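Local coordinates for protein separin (PDB 5U1T) that cleaves the cohesin subunit MCD1/SCC1 at the onset of anaphase as a caspase-like cysteine protease, kept inactive by securin for most of the cell cycle, at residues 1140-1148 / 1157-1165; 1177-1185 / 1229-1237. All coordinates share one frame; numbering follows the deposited sequence.

Contact 1 is a strand pairing; contact 2 packs a helix start and the residues before it against a second helix. Both belong to the peptidase C50 part of the chain, away from the probable catalytic cysteine. Their centres lie about 15 Å apart. Contact 1 is the more buried; its strands are joined by backbone hydrogen bonds and leucine packing. Contact 2 is partly buried, with an apolar interior and an exposed histidine at its margin. Its helices are too far apart for backbone bonding, and one indole-to-carbonyl bond joins the segments. The two contacts share no element, but they touch: Leu1165 CD2 lies 3.7 Å from Trp1237 CG. Phe1180 of contact 2 also stacks on Phe1139, from a neighbouring strand of contact 1's sheet.

Contact 1. Residues 1140-1148 / 1157-1165; sequences CPITGNLLL and RRTHLRLPL
Leu1146 pairs with Leu1163, and Leu1148 with Leu1161, in the beta hairpin of strands 1146-1152 and 1157-1163. Strand segment 1146-1148 runs antiparallel to strand 1157-1163, at 166°. The two leucine pairs are hydrogen-bonded pairs, with Leu1147 and Arg1162 as the non-hydrogen-bonded pair between them. Leu1163 N reaches Leu1146 O at 2.8 Å, and Leu1148 N reaches Leu1161 O at 3.1 Å. The tight part is the face carrying these four leucines. Leu1148 CD1 meets both Leu1161 CD1 and Leu1163 CD1 at 3.6 Å. Leu1148 lies alongside Leu1161 but crosses Leu1163 at about a right angle. Phe1238, Phe1244 and Phe1245 add aromatic packing to this face.

The bend 1140-1145, which leads in from strand 1132-1139, is looser. Thr1143, Gly1144 and Pro1164 are partly exposed and touch little of the facing segment. Leu1165 closes back over this end, with CD2 3.9 Å from Leu1146 CB.

His1160 and Arg1162 share the face opposite the four leucines. The ring of His1160 is turned back to Leu1148 O, where ND1 makes only a weak bond. The stronger partner of ND1 is Ser1149. Leu1147 and Arg1162 run side by side. Arg1162 is bent at chi3 (128°), and its guanidinium lies flat beneath Leu1147. Leu1147 CD2 sits over the centre of that plane, 3.5 Å from Arg1162 CZ.

Contact 2. Residues 1177-1185 / 1229-1237; sequences HLSFPEATK and LLNNIENSW
Leu1229 begins the contact by meeting Leu1178 and Ala1183 across an antiparallel helix pair. Helix 1180-1185 and helix 1229-1237 run at 163° to each other, with their axes 11.2 Å apart at closest approach. Leu1178, just before the first helix, helps to fill the space between them. Leu1229 CD1 touches Leu1178 CD2 at 3.7 Å, the two side chains crossing at about a right angle. CD2 of Leu1229 leans on Ala1183 O instead.

One turn on, Ile1233 points CD1 at Ala1183 CB, 4.0 Å away. Its CG1 branch lies over one face of the Trp1237 indole.

Ser1236 is at the more exposed margin. Its CB lies over a face of the His1177 ring, 3.6 Å from the centroid, a CH-pi contact.

Trp1237 comes last and reaches several residues at once. With CG beside its backbone N (chi1 -63°), the indole extends toward the start of the other helix. That start is fixed by a capping box between Ser1179 and Glu1182. Trp1237 CH2 touches Ala1183 CB at 3.6 Å and also approaches Phe1180. Trp1237 NE1 donates to Leu1178 O at 3.0 Å, the oxygen lying slightly out of the indole plane.

Contact 1. Residues 1140-1148 / 1157-1165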
loop_
_atom_site.group_PDB
_atom_site.type_symbol
_atom_site.label_atom_id
_atom_site.label_comp_id
_atom_site.label_asym_id
_atom_site.label_seq_id
_atom_site.Cartn_x
_atom_site.Cartn_y
_atom_site.Cartn_z
ATOM N N CYS A 1140 11.557 -23.531 -34.172
ATOM C CA CYS A 1140 11.197 -24.343 -33.017
ATOM C C CYS A 1140 12.140 -24.054 -31.865
ATOM O O CYS A 1140 13.329 -24.393 -31.913
ATOM C CB CYS A 1140 11.214 -25.831 -33.354
ATOM S SG CYS A 1140 10.627 -26.900 -32.011
ATOM N N PRO A 1141 11.604 -23.396 -30.830
ATOM C CA PRO A 1141 12.368 -22.991 -29.642
ATOM C C PRO A 1141 12.959 -24.222 -28.925
ATOM O O PRO A 1141 14.161 -24.282 -28.614
ATOM C CB PRO A 1141 11.315 -22.277 -28.773
ATOM C CG PRO A 1141 9.976 -22.847 -29.227
ATOM C CD PRO A 1141 10.155 -23.129 -30.700
ATOM N N ILE A 1142 12.096 -25.209 -28.701
ATOM C CA ILE A 1142 12.481 -26.474 -28.093
ATOM C C ILE A 1142 13.608 -27.171 -28.857
ATOM O O ILE A 1142 14.622 -27.526 -28.266
ATOM C CB ILE A 1142 11.257 -27.437 -27.997
ATOM C CG1 ILE A 1142 10.084 -26.741 -27.287
ATOM C CG2 ILE A 1142 11.640 -28.759 -27.306
ATOM C CD1 ILE A 1142 8.751 -26.894 -27.998
ATOM N N THR A 1143 13.444 -27.371 -30.162
ATOM C CA THR A 1143 14.397 -28.222 -30.883
ATOM C C THR A 1143 15.449 -27.472 -31.674
ATOM O O THR A 1143 16.490 -28.033 -32.003
ATOM C CB THR A 1143 13.693 -29.139 -31.868
ATOM O OG1 THR A 1143 12.979 -28.339 -32.823
ATOM C CG2 THR A 1143 12.736 -30.057 -31.146
ATOM N N GLY A 1144 15.158 -26.215 -32.009
ATOM C CA GLY A 1144 16.022 -25.435 -32.879
ATOM C C GLY A 1144 15.738 -25.680 -34.350
ATOM O O GLY A 1144 16.415 -25.124 -35.214
ATOM N N ASN A 1145 14.738 -26.514 -34.631
ATOM C CA ASN A 1145 14.389 -26.860 -36.007
ATOM C C ASN A 1145 13.792 -25.687 -36.765
ATOM O O ASN A 1145 13.064 -24.882 -36.188
ATOM C CB ASN A 1145 13.375 -28.025 -36.056
ATOM C CG ASN A 1145 13.931 -29.331 -35.515
ATOM O OD1 ASN A 1145 15.129 -29.590 -35.584
ATOM N ND2 ASN A 1145 13.051 -30.160 -34.972
ATOM N N LEU A 1146 14.067 -25.609 -38.065
ATOM C CA LEU A 1146 13.248 -24.776 -38.940
ATOM C C LEU A 1146 11.959 -25.532 -39.226
ATOM O O LEU A 1146 11.932 -26.762 -39.239
ATOM C CB LEU A 1146 13.975 -24.428 -40.233
ATOM C CG LEU A 1146 13.334 -23.350 -41.109
ATOM C CD1 LEU A 1146 13.452 -21.980 -40.465
ATOM C CD2 LEU A 1146 13.986 -23.351 -42.479
ATOM N N LEU A 1147 10.884 -24.789 -39.430
ATOM C CA LEU A 1147 9.560 -25.371 -39.532
ATOM C C LEU A 1147 8.822 -24.788 -40.711
ATOM O O LEU A 1147 8.497 -23.605 -40.717
ATOM C CB LEU A 1147 8.749 -25.115 -38.263
ATOM C CG LEU A 1147 9.183 -25.669 -36.912
ATOM C CD1 LEU A 1147 8.116 -25.318 -35.905
ATOM C CD2 LEU A 1147 9.393 -27.172 -36.980
ATOM N N LEU A 1148 8.538 -25.626 -41.699
ATOM C CA LEU A 1148 7.770 -25.214 -42.855
ATOM C C LEU A 1148 6.401 -25.897 -42.858
ATOM O O LEU A 1148 6.284 -27.060 -42.503
ATOM C CB LEU A 1148 8.535 -25.548 -44.138
ATOM C CG LEU A 1148 10.011 -25.153 -44.185
ATOM C CD1 LEU A 1148 10.607 -25.512 -45.536
ATOM C CD2 LEU A 1148 10.177 -23.669 -43.907
ATOM N N ARG A 1157 -4.709 -29.593 -49.907
ATOM C CA ARG A 1157 -3.622 -30.370 -49.346
ATOM C C ARG A 1157 -2.884 -29.582 -48.267
ATOM O O ARG A 1157 -2.675 -28.372 -48.390
ATOM C CB ARG A 1157 -2.664 -30.798 -50.469
ATOM C CG ARG A 1157 -1.668 -31.846 -50.056
ATOM C CD ARG A 1157 -1.182 -32.613 -51.248
ATOM N NE ARG A 1157 -0.450 -31.733 -52.141
ATOM C CZ ARG A 1157 0.012 -32.081 -53.336
ATOM N NH1 ARG A 1157 0.671 -31.183 -54.058
ATOM N NH2 ARG A 1157 -0.168 -33.313 -53.802
ATOM N N ARG A 1158 -2.511 -30.283 -47.209
ATOM C CA ARG A 1158 -1.816 -29.712 -46.084
ATOM C C ARG A 1158 -0.591 -30.510 -45.784
ATOM O O ARG A 1158 -0.687 -31.666 -45.468
ATOM C CB ARG A 1158 -2.695 -29.840 -44.869
ATOM C CG ARG A 1158 -3.160 -28.542 -44.274
ATOM C CD ARG A 1158 -4.283 -28.814 -43.303
ATOM N NE ARG A 1158 -5.424 -27.956 -43.547
ATOM C CZ ARG A 1158 -6.636 -28.406 -43.794
ATOM N NH1 ARG A 1158 -7.620 -27.566 -44.001
ATOM N NH2 ARG A 1158 -6.860 -29.696 -43.826
ATOM N N THR A 1159 0.567 -29.890 -45.835
ATOM C CA THR A 1159 1.795 -30.618 -45.541
ATOM C C THR A 1159 2.722 -29.759 -44.709
ATOM O O THR A 1159 2.616 -28.542 -44.699
ATOM C CB THR A 1159 2.516 -31.077 -46.830
ATOM O OG1 THR A 1159 2.951 -29.938 -47.574
ATOM C CG2 THR A 1159 1.574 -31.877 -47.697
ATOM N N HIS A 1160 3.645 -30.396 -44.014
ATOM C CA HIS A 1160 4.467 -29.692 -43.042
ATOM C C HIS A 1160 5.776 -30.436 -42.940
ATOM O O HIS A 1160 5.771 -31.637 -43.096
ATOM C CB HIS A 1160 3.737 -29.634 -41.698
ATOM C CG HIS A 1160 4.637 -29.471 -40.512
ATOM N ND1 HIS A 1160 5.208 -28.267 -40.166
ATOM C CD2 HIS A 1160 5.053 -30.363 -39.581
ATOM C CE1 HIS A 1160 5.942 -28.425 -39.079
ATOM N NE2 HIS A 1160 5.865 -29.686 -38.703
ATOM N N LEU A 1161 6.900 -29.767 -42.716
ATOM C CA LEU A 1161 8.107 -30.544 -42.464
ATOM C C LEU A 1161 9.108 -29.894 -41.516
ATOM O O LEU A 1161 9.186 -28.682 -41.434
ATOM C CB LEU A 1161 8.791 -30.904 -43.790
ATOM C CG LEU A 1161 9.009 -29.929 -44.933
ATOM C CD1 LEU A 1161 9.979 -28.870 -44.469
ATOM C CD2 LEU A 1161 9.548 -30.662 -46.145
ATOM N N ARG A 1162 9.866 -30.711 -40.787
ATOM C CA ARG A 1162 10.775 -30.196 -39.762
ATOM C C ARG A 1162 12.209 -30.326 -40.223
ATOM O O ARG A 1162 12.671 -31.414 -40.543
ATOM C CB ARG A 1162 10.573 -30.928 -38.431
ATOM C CG ARG A 1162 9.147 -30.906 -37.948
ATOM C CD ARG A 1162 9.008 -31.474 -36.547
ATOM N NE ARG A 1162 8.277 -30.552 -35.673
ATOM C CZ ARG A 1162 8.871 -29.784 -34.758
ATOM N NH1 ARG A 1162 10.197 -29.857 -34.607
ATOM N NH2 ARG A 1162 8.147 -28.942 -33.997
ATOM N N LEU A 1163 12.913 -29.202 -40.266
ATOM C CA LEU A 1163 14.293 -29.172 -40.749
ATOM C C LEU A 1163 15.245 -28.929 -39.592
ATOM O O LEU A 1163 15.147 -27.910 -38.918
ATOM C CB LEU A 1163 14.462 -28.091 -41.815
ATOM C CG LEU A 1163 13.367 -28.069 -42.887
ATOM C CD1 LEU A 1163 13.485 -26.855 -43.779
ATOM C CD2 LEU A 1163 13.436 -29.337 -43.703
ATOM N N PRO A 1164 16.155 -29.871 -39.348
ATOM C CA PRO A 1164 17.069 -29.879 -38.201
ATOM C C PRO A 1164 18.180 -28.814 -38.199
ATOM O O PRO A 1164 18.452 -28.227 -37.124
ATOM C CB PRO A 1164 17.689 -31.273 -38.273
ATOM C CG PRO A 1164 16.689 -32.084 -38.999
ATOM C CD PRO A 1164 16.112 -31.176 -40.024
ATOM N N LEU A 1165 18.811 -28.580 -39.353
ATOM C CA LEU A 1165 19.913 -27.602 -39.494
ATOM C C LEU A 1165 21.230 -28.140 -38.910
ATOM O O LEU A 1165 22.012 -28.806 -39.615
ATOM C CB LEU A 1165 19.570 -26.238 -38.838
ATOM C CG LEU A 1165 18.172 -25.601 -38.979
ATOM C CD1 LEU A 1165 18.183 -24.135 -38.589
ATOM C CD2 LEU A 1165 17.580 -25.774 -40.372
#

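Contact 2. Residues 1177-1185 / 1229-1237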
loop_
_atom_site.group_PDB
_atom_site.type_symbol
_atom_site.label_atom_id
_atom_site.label_comp_id
_atom_site.label_asym_id
_atom_site.label_seq_id
_atom_site.Cartn_x
_atom_site.Cartn_y
_atom_site.Cartn_z
ATOM N N HIS A 1177 28.123 -25.141 -41.611
ATOM C CA HIS A 1177 26.733 -25.275 -41.184
ATOM C C HIS A 1177 26.401 -24.490 -39.898
ATOM O O HIS A 1177 27.095 -24.614 -38.884
ATOM C CB HIS A 1177 26.392 -26.745 -40.981
ATOM C CG HIS A 1177 25.003 -27.101 -41.416
ATOM N ND1 HIS A 1177 24.735 -28.172 -42.247
ATOM C CD2 HIS A 1177 23.804 -26.525 -41.143
ATOM C CE1 HIS A 1177 23.431 -28.238 -42.469
ATOM N NE2 HIS A 1177 22.842 -27.253 -41.807
ATOM N N LEU A 1178 25.334 -23.689 -39.937
ATOM C CA LEU A 1178 24.966 -22.888 -38.783
ATOM C C LEU A 1178 23.537 -23.088 -38.331
ATOM O O LEU A 1178 22.674 -23.523 -39.082
ATOM C CB LEU A 1178 25.193 -21.396 -39.061
ATOM C CG LEU A 1178 24.896 -20.728 -40.409
ATOM C CD1 LEU A 1178 23.441 -20.826 -40.846
ATOM C CD2 LEU A 1178 25.301 -19.287 -40.280
ATOM N N SER A 1179 23.307 -22.734 -37.081
ATOM C CA SER A 1179 21.998 -22.835 -36.481
ATOM C C SER A 1179 21.187 -21.573 -36.705
ATOM O O SER A 1179 21.729 -20.517 -37.041
ATOM C CB SER A 1179 22.130 -23.084 -34.985
ATOM O OG SER A 1179 22.741 -21.968 -34.363
ATOM N N PHE A 1180 19.882 -21.683 -36.492
ATOM C CA PHE A 1180 19.024 -20.524 -36.568
ATOM C C PHE A 1180 19.480 -19.406 -35.625
ATOM O O PHE A 1180 19.447 -18.234 -36.012
ATOM C CB PHE A 1180 17.576 -20.897 -36.270
ATOM C CG PHE A 1180 16.599 -19.785 -36.553
ATOM C CD1 PHE A 1180 16.108 -19.584 -37.839
ATOM C CD2 PHE A 1180 16.179 -18.932 -35.540
ATOM C CE1 PHE A 1180 15.209 -18.559 -38.107
ATOM C CE2 PHE A 1180 15.281 -17.911 -35.797
ATOM C CZ PHE A 1180 14.796 -17.719 -37.085
ATOM N N PRO A 1181 19.899 -19.748 -34.387
ATOM C CA PRO A 1181 20.327 -18.611 -33.557
ATOM C C PRO A 1181 21.656 -18.018 -33.993
ATOM O O PRO A 1181 21.857 -16.837 -33.739
ATOM C CB PRO A 1181 20.431 -19.218 -32.147
ATOM C CG PRO A 1181 19.532 -20.411 -32.190
ATOM C CD PRO A 1181 19.713 -20.965 -33.569
ATOM N N GLU A 1182 22.523 -18.796 -34.639
ATOM C CA GLU A 1182 23.777 -18.261 -35.161
ATOM C C GLU A 1182 23.600 -17.405 -36.407
ATOM O O GLU A 1182 24.237 -16.356 -36.549
ATOM C CB GLU A 1182 24.736 -19.382 -35.468
ATOM C CG GLU A 1182 25.260 -19.978 -34.222
ATOM C CD GLU A 1182 26.152 -21.163 -34.481
ATOM O OE1 GLU A 1182 25.917 -21.889 -35.502
ATOM O OE2 GLU A 1182 27.093 -21.349 -33.655
ATOM N N ALA A 1183 22.745 -17.862 -37.312
ATOM C CA ALA A 1183 22.382 -17.064 -38.468
ATOM C C ALA A 1183 21.771 -15.739 -38.022
ATOM O O ALA A 1183 22.057 -14.683 -38.598
ATOM C CB ALA A 1183 21.416 -17.828 -39.355
ATOM N N THR A 1184 20.931 -15.795 -36.991
ATOM C CA THR A 1184 20.313 -14.590 -36.454
ATOM C C THR A 1184 21.389 -13.632 -35.906
ATOM O O THR A 1184 21.350 -12.434 -36.164
ATOM C CB THR A 1184 19.275 -14.939 -35.372
ATOM O OG1 THR A 1184 18.195 -15.654 -35.973
ATOM C CG2 THR A 1184 18.700 -13.704 -34.779
ATOM N N LYS A 1185 22.363 -14.162 -35.176
ATOM C CA LYS A 1185 23.492 -13.358 -34.732
ATOM C C LYS A 1185 24.297 -12.741 -35.867
ATOM O O LYS A 1185 24.542 -11.544 -35.865
ATOM C CB LYS A 1185 24.435 -14.185 -33.872
ATOM C CG LYS A 1185 24.305 -13.918 -32.405
ATOM C CD LYS A 1185 25.608 -14.237 -31.688
ATOM C CE LYS A 1185 26.744 -13.337 -32.170
ATOM N NZ LYS A 1185 27.960 -13.428 -31.274
ATOM N N LEU A 1229 25.981 -15.241 -46.131
ATOM C CA LEU A 1229 25.131 -15.826 -45.104
ATOM C C LEU A 1229 23.879 -16.450 -45.716
ATOM O O LEU A 1229 23.469 -17.547 -45.342
ATOM C CB LEU A 1229 24.747 -14.767 -44.067
ATOM C CG LEU A 1229 23.764 -15.146 -42.959
ATOM C CD1 LEU A 1229 24.322 -16.270 -42.095
ATOM C CD2 LEU A 1229 23.445 -13.931 -42.114
ATOM N N LEU A 1230 23.276 -15.747 -46.665
ATOM C CA LEU A 1230 22.082 -16.251 -47.335
ATOM C C LEU A 1230 22.421 -17.471 -48.189
ATOM O O LEU A 1230 21.633 -18.422 -48.312
ATOM C CB LEU A 1230 21.456 -15.161 -48.196
ATOM C CG LEU A 1230 20.934 -13.915 -47.495
ATOM C CD1 LEU A 1230 20.539 -12.901 -48.559
ATOM C CD2 LEU A 1230 19.744 -14.282 -46.640
ATOM N N ASN A 1231 23.607 -17.440 -48.774
ATOM C CA ASN A 1231 24.092 -18.600 -49.479
ATOM C C ASN A 1231 24.200 -19.809 -48.564
ATOM O O ASN A 1231 23.677 -20.873 -48.896
ATOM C CB ASN A 1231 25.424 -18.302 -50.126
ATOM C CG ASN A 1231 25.315 -18.265 -51.609
ATOM O OD1 ASN A 1231 24.872 -17.255 -52.185
ATOM N ND2 ASN A 1231 25.677 -19.389 -52.261
ATOM N N ASN A 1232 24.852 -19.636 -47.412
ATOM C CA ASN A 1232 24.979 -20.708 -46.422
ATOM C C ASN A 1232 23.630 -21.284 -46.063
ATOM O O ASN A 1232 23.459 -22.494 -45.987
ATOM C CB ASN A 1232 25.649 -20.227 -45.131
ATOM C CG ASN A 1232 27.087 -19.756 -45.334
ATOM O OD1 ASN A 1232 27.732 -20.036 -46.361
ATOM N ND2 ASN A 1232 27.607 -19.031 -44.329
ATOM N N ILE A 1233 22.673 -20.395 -45.835
ATOM C CA ILE A 1233 21.342 -20.805 -45.441
ATOM C C ILE A 1233 20.696 -21.641 -46.549
ATOM O O ILE A 1233 20.228 -22.746 -46.280
ATOM C CB ILE A 1233 20.490 -19.577 -45.066
ATOM C CG1 ILE A 1233 20.861 -19.148 -43.640
ATOM C CG2 ILE A 1233 19.008 -19.893 -45.175
ATOM C CD1 ILE A 1233 20.455 -17.738 -43.250
ATOM N N GLU A 1234 20.709 -21.136 -47.782
ATOM C CA GLU A 1234 20.218 -21.886 -48.948
ATOM C C GLU A 1234 20.782 -23.285 -49.055
ATOM O O GLU A 1234 20.072 -24.237 -49.362
ATOM C CB GLU A 1234 20.558 -21.155 -50.239
ATOM C CG GLU A 1234 19.480 -20.253 -50.729
ATOM C CD GLU A 1234 19.900 -19.510 -51.962
ATOM O OE1 GLU A 1234 20.250 -20.198 -52.939
ATOM O OE2 GLU A 1234 19.889 -18.255 -51.949
ATOM N N ASN A 1235 22.080 -23.386 -48.811
ATOM C CA ASN A 1235 22.827 -24.602 -49.089
ATOM C C ASN A 1235 22.964 -25.492 -47.856
ATOM O O ASN A 1235 23.721 -26.452 -47.866
ATOM C CB ASN A 1235 24.219 -24.245 -49.649
ATOM C CG ASN A 1235 24.154 -23.452 -50.978
ATOM O OD1 ASN A 1235 23.272 -23.679 -51.815
ATOM N ND2 ASN A 1235 25.095 -22.527 -51.168
ATOM N N SER A 1236 22.237 -25.172 -46.794
ATOM C CA SER A 1236 22.296 -25.960 -45.572
ATOM C C SER A 1236 20.917 -26.334 -45.100
ATOM O O SER A 1236 20.609 -27.509 -44.873
ATOM C CB SER A 1236 23.002 -25.203 -44.456
ATOM O OG SER A 1236 24.399 -25.223 -44.644
ATOM N N TRP A 1237 20.117 -25.311 -44.926
ATOM C CA TRP A 1237 18.815 -25.458 -44.367
ATOM C C TRP A 1237 17.775 -26.172 -45.178
ATOM O O TRP A 1237 16.886 -26.752 -44.608
ATOM C CB TRP A 1237 18.324 -24.094 -43.943
ATOM C CG TRP A 1237 19.160 -23.514 -42.901
ATOM C CD1 TRP A 1237 20.309 -24.001 -42.453
ATOM C CD2 TRP A 1237 18.900 -22.340 -42.152
ATOM N NE1 TRP A 1237 20.810 -23.210 -41.472
ATOM C CE2 TRP A 1237 19.946 -22.180 -41.266
ATOM C CE3 TRP A 1237 17.877 -21.407 -42.146
ATOM C CZ2 TRP A 1237 20.008 -21.129 -40.392
ATOM C CZ3 TRP A 1237 17.940 -20.377 -41.282
ATOM C CH2 TRP A 1237 18.991 -20.237 -40.421
#